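PDB 2HX0: putative DNA-binding protein from Salmonella choleraesuis, which probably binds DNA and holds a magnesium ion on a cluster of three histidines. Local coordinates for residues Asn42-Ala47 with Leu120-Leu125; Thr53-Asp58 with Thr113-Leu118; Leu128-Gln133 with Asp141-Ser146; Leu61-Gln66 with Val102-His107. The protein carries 2 engineered substitutions. One frame throughout, in Å; residues are numbered along the deposited sequence.

Contact 1: residues Asn42-Ala47 with Leu120-Leu125; sequences NQLRAA and LVIGEL. Engineered in segment 42-47: Arg45 (natural residue His).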
loop_
_atom_site.group_PDB
_atom_site.type_symbol
_atom_site.label_atom_id
_atom_site.label_comp_id
_atom_site.label_asym_id
_atom_site.label_seq_id
_atom_site.Cartn_x
_atom_site.Cartn_y
_atom_site.Cartn_z
ATOM N N ASN A 42 -18.903 11.613 5.299
ATOM C CA ASN A 42 -19.493 10.342 4.910
ATOM C C ASN A 42 -19.776 9.401 6.075
ATOM O O ASN A 42 -20.181 8.257 5.865
ATOM C CB ASN A 42 -18.585 9.653 3.891
ATOM C CG ASN A 42 -18.420 10.466 2.626
ATOM O OD1 ASN A 42 -17.411 11.144 2.429
ATOM N ND2 ASN A 42 -19.426 10.419 1.767
ATOM N N GLN A 43 -19.582 9.895 7.293
ATOM C CA GLN A 43 -19.814 9.111 8.501
ATOM C C GLN A 43 -19.186 7.725 8.402
ATOM O O GLN A 43 -19.830 6.713 8.674
ATOM C CB GLN A 43 -21.316 8.991 8.770
ATOM C CG GLN A 43 -21.970 10.312 9.153
ATOM C CD GLN A 43 -21.492 10.823 10.498
ATOM O OE1 GLN A 43 -21.775 10.224 11.537
ATOM N NE2 GLN A 43 -20.752 11.924 10.486
ATOM N N LEU A 44 -17.919 7.685 8.008
ATOM C CA LEU A 44 -17.206 6.419 7.879
ATOM C C LEU A 44 -16.898 5.853 9.265
ATOM O O LEU A 44 -16.373 6.557 10.129
ATOM C CB LEU A 44 -15.914 6.631 7.085
ATOM C CG LEU A 44 -16.103 7.254 5.695
ATOM C CD1 LEU A 44 -14.757 7.315 4.974
ATOM C CD2 LEU A 44 -17.113 6.444 4.890
ATOM N N ARG A 45 -17.213 4.575 9.465
ATOM C CA ARG A 45 -16.997 3.926 10.755
ATOM C C ARG A 45 -15.907 2.856 10.774
ATOM O O ARG A 45 -15.514 2.399 11.842
ATOM C CB ARG A 45 -18.299 3.286 11.260
ATOM C CG ARG A 45 -19.494 4.229 11.371
ATOM C CD ARG A 45 -19.220 5.395 12.299
ATOM N NE ARG A 45 -18.926 4.979 13.667
ATOM C CZ ARG A 45 -19.813 4.449 14.504
ATOM N NH1 ARG A 45 -19.439 4.103 15.729
ATOM N NH2 ARG A 45 -21.071 4.265 14.121
ATOM N N ALA A 46 -15.421 2.451 9.606
ATOM C CA ALA A 46 -14.379 1.424 9.539
ATOM C C ALA A 46 -13.663 1.543 8.201
ATOM O O ALA A 46 -13.880 0.742 7.294
ATOM C CB ALA A 46 -15.001 0.047 9.677
ATOM N N ALA A 47 -12.786 2.534 8.094
ATOM C CA ALA A 47 -12.094 2.783 6.844
ATOM C C ALA A 47 -10.593 2.563 6.903
ATOM O O ALA A 47 -10.012 2.425 7.977
ATOM C CB ALA A 47 -12.395 4.217 6.377
ATOM N N LEU A 120 -6.255 9.943 -3.312
ATOM C CA LEU A 120 -6.563 8.890 -2.363
ATOM C C LEU A 120 -7.727 8.002 -2.749
ATOM O O LEU A 120 -8.705 8.460 -3.330
ATOM C CB LEU A 120 -6.914 9.506 -1.005
ATOM C CG LEU A 120 -5.884 10.282 -0.192
ATOM C CD1 LEU A 120 -6.568 11.431 0.529
ATOM C CD2 LEU A 120 -5.215 9.342 0.800
ATOM N N VAL A 121 -7.601 6.719 -2.428
ATOM C CA VAL A 121 -8.697 5.782 -2.615
ATOM C C VAL A 121 -8.888 5.256 -1.198
ATOM O O VAL A 121 -7.986 4.637 -0.627
ATOM C CB VAL A 121 -8.359 4.621 -3.555
ATOM C CG1 VAL A 121 -9.523 3.626 -3.563
ATOM C CG2 VAL A 121 -8.135 5.143 -4.951
ATOM N N ILE A 122 -10.044 5.549 -0.617
ATOM C CA ILE A 122 -10.337 5.128 0.742
ATOM C C ILE A 122 -11.400 4.042 0.765
ATOM O O ILE A 122 -12.440 4.172 0.130
ATOM C CB ILE A 122 -10.820 6.329 1.582
ATOM C CG1 ILE A 122 -9.700 7.377 1.662
ATOM C CG2 ILE A 122 -11.249 5.862 2.971
ATOM C CD1 ILE A 122 -9.354 8.081 0.393
ATOM N N GLY A 123 -11.123 2.963 1.490
ATOM C CA GLY A 123 -12.087 1.885 1.595
ATOM C C GLY A 123 -12.849 1.986 2.903
ATOM O O GLY A 123 -12.293 2.411 3.913
ATOM N N GLU A 124 -14.129 1.627 2.871
ATOM C CA GLU A 124 -14.990 1.635 4.056
ATOM C C GLU A 124 -15.605 0.239 4.137
ATOM O O GLU A 124 -16.030 -0.316 3.124
ATOM C CB GLU A 124 -16.098 2.689 3.920
ATOM C CG GLU A 124 -17.296 2.490 4.867
ATOM C CD GLU A 124 -17.025 2.894 6.314
ATOM O OE1 GLU A 124 -15.847 3.004 6.707
ATOM O OE2 GLU A 124 -18.002 3.093 7.067
ATOM N N LEU A 125 -15.640 -0.328 5.339
ATOM C CA LEU A 125 -16.195 -1.669 5.545
ATOM C C LEU A 125 -17.550 -1.515 6.239
ATOM O O LEU A 125 -17.626 -1.465 7.465
ATOM C CB LEU A 125 -15.228 -2.483 6.410
ATOM C CG LEU A 125 -13.814 -2.555 5.820
ATOM C CD1 LEU A 125 -12.815 -2.991 6.883
ATOM C CD2 LEU A 125 -13.813 -3.506 4.635
#
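Glu124 reaches from the end of strand 113-124 to the backbone of the 42-47 loop. Its CB lies against Leu44 CD2, 4.0 Å away. CG touches the same methyl, and the two side chains pass each other at a slant. CG stands opposite the backbone N (chi1 162°), and a bend at chi2 (76°) turns the carboxylate toward the loop. There the two oxygens part. Glu124 OE2 accepts from Arg45 N at 2.9 Å, a nearly straight bond at 167°. Glu124 OE1 accepts from Ala46 N at 3.0 Å. Both donors come from the syn side, somewhat out of the carboxylate plane, so two successive amides fix the rotation of the group. Arg45 is an engineered residue, but it uses its main chain here. OE2 also forms a salt bridge with Arg148, which should favour the charged carboxylate.

The backbones meet next to this grip. Leu125 N donates to Ala46 O at 2.8 Å, and Ala47 forms a non-hydrogen-bonded antiparallel pair with Glu124. Ala47 CB rests on Ile122 CG2 at 4.0 Å. Ala46 CB packs on Leu125 CB.

Gln43 ends helix 31-42 with a Schellman motif. The loop then leads into strand 47-56, beside strand 113-124 in the large antiparallel sheet. Tyr21 of strand 15-25 packs on Leu44, and Phe130 of strand 128-134 packs on Ala46.

Contact 2: residues Thr53-Asp58 with Thr113-Leu118; sequences TGSLTD and TVRTTL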
loop_
_atom_site.group_PDB
_atom_site.type_symbol
_atom_site.label_atom_id
_atom_site.label_comp_id
_atom_site.label_asym_id
_atom_site.label_seq_id
_atom_site.Cartn_x
_atom_site.Cartn_y
_atom_site.Cartn_z
ATOM N N THR A 53 -1.202 8.567 -3.527
ATOM C CA THR A 53 -0.040 9.090 -4.226
ATOM C C THR A 53 -0.156 10.603 -4.207
ATOM O O THR A 53 -1.257 11.141 -4.175
ATOM C CB THR A 53 0.025 8.597 -5.680
ATOM O OG1 THR A 53 1.247 9.051 -6.274
ATOM C CG2 THR A 53 -1.147 9.123 -6.485
ATOM N N GLY A 54 0.979 11.290 -4.215
ATOM C CA GLY A 54 0.934 12.737 -4.191
ATOM C C GLY A 54 2.241 13.364 -3.770
ATOM O O GLY A 54 3.286 12.721 -3.791
ATOM N N SER A 55 2.166 14.626 -3.360
ATOM C CA SER A 55 3.343 15.378 -2.955
ATOM C C SER A 55 3.041 16.259 -1.752
ATOM O O SER A 55 1.907 16.689 -1.554
ATOM C CB SER A 55 3.811 16.244 -4.127
ATOM O OG SER A 55 2.747 17.035 -4.623
ATOM N N LEU A 56 4.067 16.527 -0.953
ATOM C CA LEU A 56 3.912 17.360 0.231
ATOM C C LEU A 56 5.003 18.413 0.318
ATOM O O LEU A 56 6.079 18.263 -0.264
ATOM C CB LEU A 56 3.968 16.510 1.500
ATOM C CG LEU A 56 2.942 15.392 1.677
ATOM C CD1 LEU A 56 3.289 14.588 2.914
ATOM C CD2 LEU A 56 1.536 15.976 1.795
ATOM N N THR A 57 4.703 19.476 1.056
ATOM C CA THR A 57 5.639 20.567 1.285
ATOM C C THR A 57 6.064 20.454 2.745
ATOM O O THR A 57 7.251 20.336 3.053
ATOM C CB THR A 57 4.973 21.927 1.033
ATOM O OG1 THR A 57 4.646 22.042 -0.357
ATOM C CG2 THR A 57 5.907 23.064 1.428
ATOM N N ASP A 58 5.089 20.483 3.647
ATOM C CA ASP A 58 5.373 20.336 5.066
ATOM C C ASP A 58 5.082 18.889 5.438
ATOM O O ASP A 58 4.107 18.306 4.968
ATOM C CB ASP A 58 4.491 21.262 5.907
ATOM C CG ASP A 58 4.694 22.723 5.569
ATOM O OD1 ASP A 58 5.862 23.158 5.501
ATOM O OD2 ASP A 58 3.688 23.437 5.375
ATOM N N THR A 113 1.303 19.088 4.728
ATOM C CA THR A 113 0.566 19.912 3.774
ATOM C C THR A 113 0.826 19.509 2.327
ATOM O O THR A 113 1.958 19.237 1.937
ATOM C CB THR A 113 0.899 21.409 3.950
ATOM O OG1 THR A 113 2.294 21.628 3.715
ATOM C CG2 THR A 113 0.554 21.861 5.363
ATOM N N VAL A 114 -0.245 19.471 1.539
ATOM C CA VAL A 114 -0.170 19.097 0.130
ATOM C C VAL A 114 0.623 20.105 -0.697
ATOM O O VAL A 114 0.464 21.319 -0.545
ATOM C CB VAL A 114 -1.593 18.964 -0.461
ATOM C CG1 VAL A 114 -1.530 18.594 -1.937
ATOM C CG2 VAL A 114 -2.365 17.909 0.310
ATOM N N ARG A 115 1.476 19.598 -1.583
ATOM C CA ARG A 115 2.274 20.468 -2.437
ATOM C C ARG A 115 1.514 20.731 -3.734
ATOM O O ARG A 115 1.074 21.852 -3.981
ATOM C CB ARG A 115 3.636 19.825 -2.724
ATOM C CG ARG A 115 4.610 20.731 -3.469
ATOM C CD ARG A 115 6.049 20.389 -3.108
ATOM N NE ARG A 115 6.398 19.005 -3.419
ATOM C CZ ARG A 115 6.621 18.547 -4.647
ATOM N NH1 ARG A 115 6.534 19.364 -5.690
ATOM N NH2 ARG A 115 6.931 17.269 -4.835
ATOM N N THR A 116 1.348 19.696 -4.554
ATOM C CA THR A 116 0.618 19.847 -5.806
ATOM C C THR A 116 -0.677 19.042 -5.788
ATOM O O THR A 116 -1.672 19.453 -6.384
ATOM C CB THR A 116 1.452 19.398 -7.031
ATOM O OG1 THR A 116 1.751 18.001 -6.931
ATOM C CG2 THR A 116 2.745 20.194 -7.114
ATOM N N THR A 117 -0.676 17.909 -5.092
ATOM C CA THR A 117 -1.869 17.073 -5.052
ATOM C C THR A 117 -1.701 15.884 -4.111
ATOM O O THR A 117 -0.592 15.531 -3.725
ATOM C CB THR A 117 -2.173 16.494 -6.467
ATOM O OG1 THR A 117 -3.485 15.919 -6.492
ATOM C CG2 THR A 117 -1.172 15.394 -6.813
ATOM N N LEU A 118 -2.821 15.287 -3.725
ATOM C CA LEU A 118 -2.795 14.069 -2.924
ATOM C C LEU A 118 -4.002 13.285 -3.412
ATOM O O LEU A 118 -5.144 13.690 -3.204
ATOM C CB LEU A 118 -2.901 14.329 -1.421
ATOM C CG LEU A 118 -2.539 13.033 -0.675
ATOM C CD1 LEU A 118 -1.042 12.763 -0.836
ATOM C CD2 LEU A 118 -2.899 13.136 0.796
#
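Thr113 holds Asp58 at one end of this strand pair. Thr113 N donates to Asp58 O at 2.9 Å. Thr113 OG1 sits between backbone N and carbonyl carbon (chi1 61°), where it accepts from Asp58 N and donates to Asp58 OD2 at 2.8 Å. That second bond comes from above the carboxylate plane. Thr113 O takes the N-H of Thr57, nearly in line with the carbonyl.

Val114 pairs with Leu56, and Leu56 CD2 lies 3.3 Å from Thr113 O. Arg115 N donates to Ser55 O. The Arg115 side chain crosses Thr57 at about a right angle, with CG 3.4 Å from Thr57 OG1. A bend at chi3 (59°) brings Arg115 NE to Leu56 O at 3.3 Å. That oxygen lies in the guanidinium plane, while Ser55 covers one face. NH2 continues to a salt bridge with Glu77, seen to bind magnesium in this protein, though no ion sits on it in this chain.

Thr116 OG1 and Ser55 OG share a hydrogen bond of 2.7 Å. Thr117 O accepts from Ser55 N at 2.9 Å, and Thr117 OG1 is bonded to Arg24. Leu118 pairs with Gly54, its CD1 lying 3.9 Å from Gly54 CA.

Between the Gly54 and Leu56 pairs the register slips by two residues. This is a beta bulge in the antiparallel sheet of the PCC domain, where strand 113-124 turns a corner.

Contact 3: residues Leu128-Gln133 with Asp141-Ser146; sequences LTFSRQ and DELHIS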
loop_
_atom_site.group_PDB
_atom_site.type_symbol
_atom_site.label_atom_id
_atom_site.label_comp_id
_atom_site.label_asym_id
_atom_site.label_seq_id
_atom_site.Cartn_x
_atom_site.Cartn_y
_atom_site.Cartn_z
ATOM N N LEU A 128 -18.655 -3.500 9.476
ATOM C CA LEU A 128 -17.857 -3.375 10.690
ATOM C C LEU A 128 -17.791 -1.957 11.237
ATOM O O LEU A 128 -18.165 -0.996 10.571
ATOM C CB LEU A 128 -16.426 -3.847 10.411
ATOM C CG LEU A 128 -16.253 -5.248 9.819
ATOM C CD1 LEU A 128 -14.808 -5.434 9.381
ATOM C CD2 LEU A 128 -16.641 -6.307 10.844
ATOM N N THR A 129 -17.299 -1.845 12.465
ATOM C CA THR A 129 -17.115 -0.552 13.106
ATOM C C THR A 129 -15.787 -0.605 13.841
ATOM O O THR A 129 -15.528 -1.546 14.601
ATOM C CB THR A 129 -18.232 -0.235 14.128
ATOM O OG1 THR A 129 -19.477 -0.054 13.442
ATOM C CG2 THR A 129 -17.907 1.041 14.891
ATOM N N PHE A 130 -14.934 0.382 13.587
ATOM C CA PHE A 130 -13.639 0.465 14.254
ATOM C C PHE A 130 -13.762 1.413 15.437
ATOM O O PHE A 130 -14.485 2.412 15.378
ATOM C CB PHE A 130 -12.553 1.046 13.338
ATOM C CG PHE A 130 -12.144 0.159 12.193
ATOM C CD1 PHE A 130 -12.488 -1.190 12.156
ATOM C CD2 PHE A 130 -11.380 0.683 11.154
ATOM C CE1 PHE A 130 -12.076 -2.005 11.098
ATOM C CE2 PHE A 130 -10.960 -0.116 10.092
ATOM C CZ PHE A 130 -11.309 -1.466 10.063
ATOM N N SER A 131 -13.048 1.101 16.510
ATOM C CA SER A 131 -13.015 1.956 17.689
ATOM C C SER A 131 -11.635 1.775 18.299
ATOM O O SER A 131 -10.885 0.885 17.895
ATOM C CB SER A 131 -14.103 1.566 18.699
ATOM O OG SER A 131 -13.928 0.246 19.179
ATOM N N ARG A 132 -11.288 2.632 19.252
ATOM C CA ARG A 132 -9.996 2.540 19.915
ATOM C C ARG A 132 -10.286 2.256 21.382
ATOM O O ARG A 132 -10.819 3.109 22.095
ATOM C CB ARG A 132 -9.221 3.850 19.756
ATOM C CG ARG A 132 -9.059 4.295 18.302
ATOM C CD ARG A 132 -8.129 3.377 17.513
ATOM N NE ARG A 132 -8.305 3.551 16.072
ATOM C CZ ARG A 132 -7.509 3.028 15.143
ATOM N NH1 ARG A 132 -6.459 2.292 15.491
ATOM N NH2 ARG A 132 -7.781 3.229 13.860
ATOM N N GLN A 133 -9.954 1.046 21.817
ATOM C CA GLN A 133 -10.201 0.632 23.191
ATOM C C GLN A 133 -8.884 0.304 23.875
ATOM O O GLN A 133 -7.959 -0.210 23.248
ATOM C CB GLN A 133 -11.104 -0.601 23.204
ATOM C CG GLN A 133 -12.354 -0.464 22.351
ATOM C CD GLN A 133 -13.352 0.525 22.914
ATOM O OE1 GLN A 133 -14.342 0.857 22.262
ATOM N NE2 GLN A 133 -13.104 0.998 24.132
ATOM N N ASP A 141 -4.531 2.688 23.669
ATOM C CA ASP A 141 -5.822 2.391 23.064
ATOM C C ASP A 141 -5.495 1.791 21.702
ATOM O O ASP A 141 -4.783 2.401 20.905
ATOM C CB ASP A 141 -6.655 3.664 22.900
ATOM C CG ASP A 141 -6.992 4.317 24.228
ATOM O OD1 ASP A 141 -7.357 3.590 25.175
ATOM O OD2 ASP A 141 -6.898 5.558 24.315
ATOM N N GLU A 142 -6.005 0.593 21.445
ATOM C CA GLU A 142 -5.727 -0.104 20.194
ATOM C C GLU A 142 -6.992 -0.375 19.394
ATOM O O GLU A 142 -8.103 -0.252 19.904
ATOM C CB GLU A 142 -5.022 -1.426 20.492
ATOM C CG GLU A 142 -3.756 -1.282 21.329
ATOM C CD GLU A 142 -2.629 -0.585 20.591
ATOM O OE1 GLU A 142 -2.799 -0.267 19.394
ATOM O OE2 GLU A 142 -1.562 -0.357 21.206
ATOM N N LEU A 143 -6.808 -0.756 18.136
ATOM C CA LEU A 143 -7.928 -1.031 17.254
ATOM C C LEU A 143 -8.839 -2.150 17.741
ATOM O O LEU A 143 -8.389 -3.255 18.048
ATOM C CB LEU A 143 -7.416 -1.368 15.850
ATOM C CG LEU A 143 -8.494 -1.691 14.813
ATOM C CD1 LEU A 143 -9.359 -0.453 14.560
ATOM C CD2 LEU A 143 -7.829 -2.150 13.526
ATOM N N HIS A 144 -10.131 -1.846 17.806
ATOM C CA HIS A 144 -11.141 -2.809 18.217
ATOM C C HIS A 144 -12.111 -2.899 17.047
ATOM O O HIS A 144 -12.554 -1.878 16.526
ATOM C CB HIS A 144 -11.868 -2.322 19.476
ATOM C CG HIS A 144 -13.006 -3.202 19.892
ATOM N ND1 HIS A 144 -12.846 -4.543 20.170
ATOM C CD2 HIS A 144 -14.321 -2.936 20.069
ATOM C CE1 HIS A 144 -14.014 -5.064 20.499
ATOM N NE2 HIS A 144 -14.926 -4.111 20.446
ATOM N N ILE A 145 -12.432 -4.120 16.632
ATOM C CA ILE A 145 -13.330 -4.336 15.506
ATOM C C ILE A 145 -14.601 -5.049 15.939
ATOM O O ILE A 145 -14.541 -6.129 16.522
ATOM C CB ILE A 145 -12.649 -5.194 14.430
ATOM C CG1 ILE A 145 -11.288 -4.598 14.076
ATOM C CG2 ILE A 145 -13.527 -5.271 13.192
ATOM C CD1 ILE A 145 -10.163 -4.963 15.032
ATOM N N SER A 146 -15.747 -4.449 15.636
ATOM C CA SER A 146 -17.031 -5.041 15.987
ATOM C C SER A 146 -18.020 -4.925 14.831
ATOM O O SER A 146 -17.766 -4.225 13.850
ATOM C CB SER A 146 -17.602 -4.354 17.227
ATOM O OG SER A 146 -17.766 -2.970 16.997
HETATM O O HOH W 1 -15.573 -1.302 17.437
HETATM O O HOH W 2 -4.859 2.740 17.827
#
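Leu143 CD1 lies between Phe130 and Arg132. It makes an off-centre CH-pi contact with the Phe130 ring, 4.2 Å from the centroid. The same methyl sits over one face of the Arg132 guanidinium, 3.9 Å above its centre. Leu143 CG is anti to the backbone N (chi1 180°), which carries the methyl across to the other strand. Ile145 lies alongside Phe130, its CG1 4.0 Å from Phe130 CE1, and its CG2 meets Leu128 CD1. Residues Thr129, Ser131, Gln133, Glu142, His144 and Ser146 line the other face. There Ser131 OG lies at the edge of the His144 ring, in its plane, and 3.3 Å from His144 CD2. Gln133 CG packs on His144 CB at 3.5 Å.

The two strands form an antiparallel beta hairpin. Its hydrogen-bonded pairs are Thr129-Ser146, Ser131-His144 and Gln133-Glu142, each with two backbone bonds. Water 1 links Thr129 O, Ser131 OG and Ser146 OG. Water 2 accepts from Arg132 NH1 and donates to Asp141 O.

Further out, Arg132 NE makes a salt bridge to Glu86, and NH2 bonds Thr84. Arg132 NH1 also pairs with Glu119 of the second subunit. Ala22 of that subunit packs on Leu128 and Phe130.

Contact 4: residues Leu61-Gln66 with Val102-His107; sequences LRYAGQ and VMLGGH. Engineered in segment 102-107: Val102 (natural residue Ala). With MG (magnesium ion), chain B.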
loop_
_atom_site.group_PDB
_atom_site.type_symbol
_atom_site.label_atom_id
_atom_site.label_comp_id
_atom_site.label_asym_id
_atom_site.label_seq_id
_atom_site.Cartn_x
_atom_site.Cartn_y
_atom_site.Cartn_z
ATOM N N LEU A 61 6.034 13.990 11.176
ATOM C CA LEU A 61 6.166 12.575 11.489
ATOM C C LEU A 61 6.657 12.337 12.905
ATOM O O LEU A 61 7.460 13.103 13.431
ATOM C CB LEU A 61 7.158 11.913 10.530
ATOM C CG LEU A 61 6.779 11.811 9.054
ATOM C CD1 LEU A 61 7.970 11.304 8.256
ATOM C CD2 LEU A 61 5.589 10.872 8.906
ATOM N N ARG A 62 6.168 11.267 13.518
ATOM C CA ARG A 62 6.614 10.888 14.848
ATOM C C ARG A 62 7.374 9.591 14.597
ATOM O O ARG A 62 6.777 8.577 14.234
ATOM C CB ARG A 62 5.424 10.637 15.777
ATOM C CG ARG A 62 5.820 10.426 17.230
ATOM C CD ARG A 62 4.598 10.180 18.104
ATOM N NE ARG A 62 3.961 8.906 17.787
ATOM C CZ ARG A 62 2.840 8.465 18.352
ATOM N NH1 ARG A 62 2.220 9.197 19.269
ATOM N NH2 ARG A 62 2.340 7.288 18.001
ATOM N N TYR A 63 8.690 9.619 14.764
ATOM C CA TYR A 63 9.492 8.427 14.518
ATOM C C TYR A 63 9.299 7.334 15.564
ATOM O O TYR A 63 8.839 7.597 16.678
ATOM C CB TYR A 63 10.970 8.807 14.405
ATOM C CG TYR A 63 11.260 9.782 13.280
ATOM C CD1 TYR A 63 10.588 9.696 12.061
ATOM C CD2 TYR A 63 12.223 10.776 13.425
ATOM C CE1 TYR A 63 10.868 10.578 11.015
ATOM C CE2 TYR A 63 12.514 11.656 12.386
ATOM C CZ TYR A 63 11.833 11.552 11.185
ATOM O OH TYR A 63 12.140 12.415 10.153
ATOM N N ALA A 64 9.653 6.107 15.187
ATOM C CA ALA A 64 9.510 4.933 16.043
ATOM C C ALA A 64 9.953 5.125 17.490
ATOM O O ALA A 64 11.096 5.497 17.757
ATOM C CB ALA A 64 10.261 3.759 15.427
ATOM N N GLY A 65 9.031 4.862 18.410
ATOM C CA GLY A 65 9.318 4.975 19.831
ATOM C C GLY A 65 9.512 6.370 20.393
ATOM O O GLY A 65 9.744 6.519 21.593
ATOM N N GLN A 66 9.410 7.393 19.550
ATOM C CA GLN A 66 9.603 8.766 20.005
ATOM C C GLN A 66 8.301 9.446 20.395
ATOM O O GLN A 66 7.235 9.106 19.887
ATOM C CB GLN A 66 10.292 9.587 18.915
ATOM C CG GLN A 66 11.597 8.990 18.421
ATOM C CD GLN A 66 12.493 8.532 19.552
ATOM O OE1 GLN A 66 12.581 7.338 19.847
ATOM N NE2 GLN A 66 13.155 9.480 20.202
ATOM N N VAL A 102 15.927 9.679 -1.298
ATOM C CA VAL A 102 16.015 9.224 0.087
ATOM C C VAL A 102 14.644 9.250 0.741
ATOM O O VAL A 102 13.873 10.185 0.548
ATOM C CB VAL A 102 16.972 10.112 0.903
ATOM C CG1 VAL A 102 17.034 9.631 2.341
ATOM C CG2 VAL A 102 18.351 10.093 0.270
HETATM N N MSE A 103 14.345 8.224 1.528
HETATM C CA MSE A 103 13.049 8.160 2.176
HETATM C C MSE A 103 13.072 8.312 3.685
HETATM O O MSE A 103 14.084 8.058 4.341
HETATM C CB MSE A 103 12.350 6.857 1.782
HETATM C CG MSE A 103 11.857 6.864 0.339
HETATM SE SE MSE A 103 11.200 5.164 -0.231
HETATM C CE MSE A 103 9.627 5.044 0.890
ATOM N N LEU A 104 11.942 8.762 4.219
ATOM C CA LEU A 104 11.756 8.957 5.651
ATOM C C LEU A 104 10.384 8.401 5.974
ATOM O O LEU A 104 9.438 8.595 5.209
ATOM C CB LEU A 104 11.784 10.442 6.015
ATOM C CG LEU A 104 13.134 11.150 6.126
ATOM C CD1 LEU A 104 12.906 12.646 6.294
ATOM C CD2 LEU A 104 13.907 10.585 7.306
ATOM N N GLY A 105 10.268 7.713 7.102
ATOM C CA GLY A 105 8.981 7.153 7.465
ATOM C C GLY A 105 8.688 7.231 8.946
ATOM O O GLY A 105 9.598 7.299 9.772
ATOM N N GLY A 106 7.406 7.220 9.283
ATOM C CA GLY A 106 7.018 7.278 10.677
ATOM C C GLY A 106 5.517 7.371 10.849
ATOM O O GLY A 106 4.757 7.218 9.892
ATOM N N HIS A 107 5.100 7.613 12.084
ATOM C CA HIS A 107 3.695 7.756 12.437
ATOM C C HIS A 107 3.291 9.147 11.949
ATOM O O HIS A 107 3.915 10.141 12.324
ATOM C CB HIS A 107 3.564 7.649 13.962
ATOM C CG HIS A 107 2.156 7.684 14.469
ATOM N ND1 HIS A 107 1.271 6.642 14.291
ATOM C CD2 HIS A 107 1.494 8.620 15.188
ATOM C CE1 HIS A 107 0.125 6.935 14.882
ATOM N NE2 HIS A 107 0.234 8.129 15.433
HETATM MG MG MG B . 1.729 4.156 14.663
HETATM O O HOH W 3 10.101 5.969 12.283
HETATM O O HOH W 4 2.381 1.947 15.673
#
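The magnesium site of the protein takes one ligand from this contact, His107 on strand 103-108. The strand runs antiparallel to strand 59-62 within the large sheet of the PCC domain. His107 ND1 is 2.6 Å from the magnesium ion. His91 and His93 of the same chain complete the three-histidine set, and water 4 is a further ligand of the magnesium ion at 2.5 Å.

Arg62 lies flat on the His107 ring. The guanidinium and ring centres are 4.0 Å apart, and the planes differ by 14°. The overlap is offset: Arg62 NH2 sits over one face of the imidazole, toward its rim, and is 3.2 Å from His107 CD2. Both side chains leave the sheet on the same side and run alongside each other. Each has CG anti to its own N (chi1 -172° for Arg62, -176° for His107), and a bend at chi3 lays the arginine head on the ring. The stack, with the metal bond, probably limits rotation of the ring.

Beneath it the two residues form a hydrogen-bonded antiparallel pair. Arg62 N donates to His107 O at 2.8 Å, in the carbonyl plane, and His107 N returns a bond to Arg62 O.

Beyond this pair, strand 59-62 gives way to a type II turn, Tyr63 to Gln66. Gly106 CA lies 3.8 Å from Arg62 O, and Tyr63 CD1 is near Gly105 O. The Tyr63 side chain slants toward Leu104, its OH 3.8 Å from Leu104 CD2. Water 3 accepts from Ala64 N and donates to Gly105 O, at 2.9 Å from each.

Contacts 1, 2 and 4 all belong to the large antiparallel sheet. Contacts 1 and 2 both use strand 113-124, with centres about 21 Å apart. Contact 1 meets the loop leading into strand 47-56, contact 2 the far end of that strand. Contact 4 is about 17 Å from contact 2, centre to centre, and is joined to it in sequence through both of its strands. Contact 3 is a separate hairpin that touches contact 1: Arg45 O lies 2.7 Å from Phe130 N, a probable hydrogen bond. Contact 4 supplies a magnesium ligand. Contact 3 also approaches this site, the Arg132 side chain lying about 4 Å from that of His91. Contacts 3 and 4 both touch the second subunit.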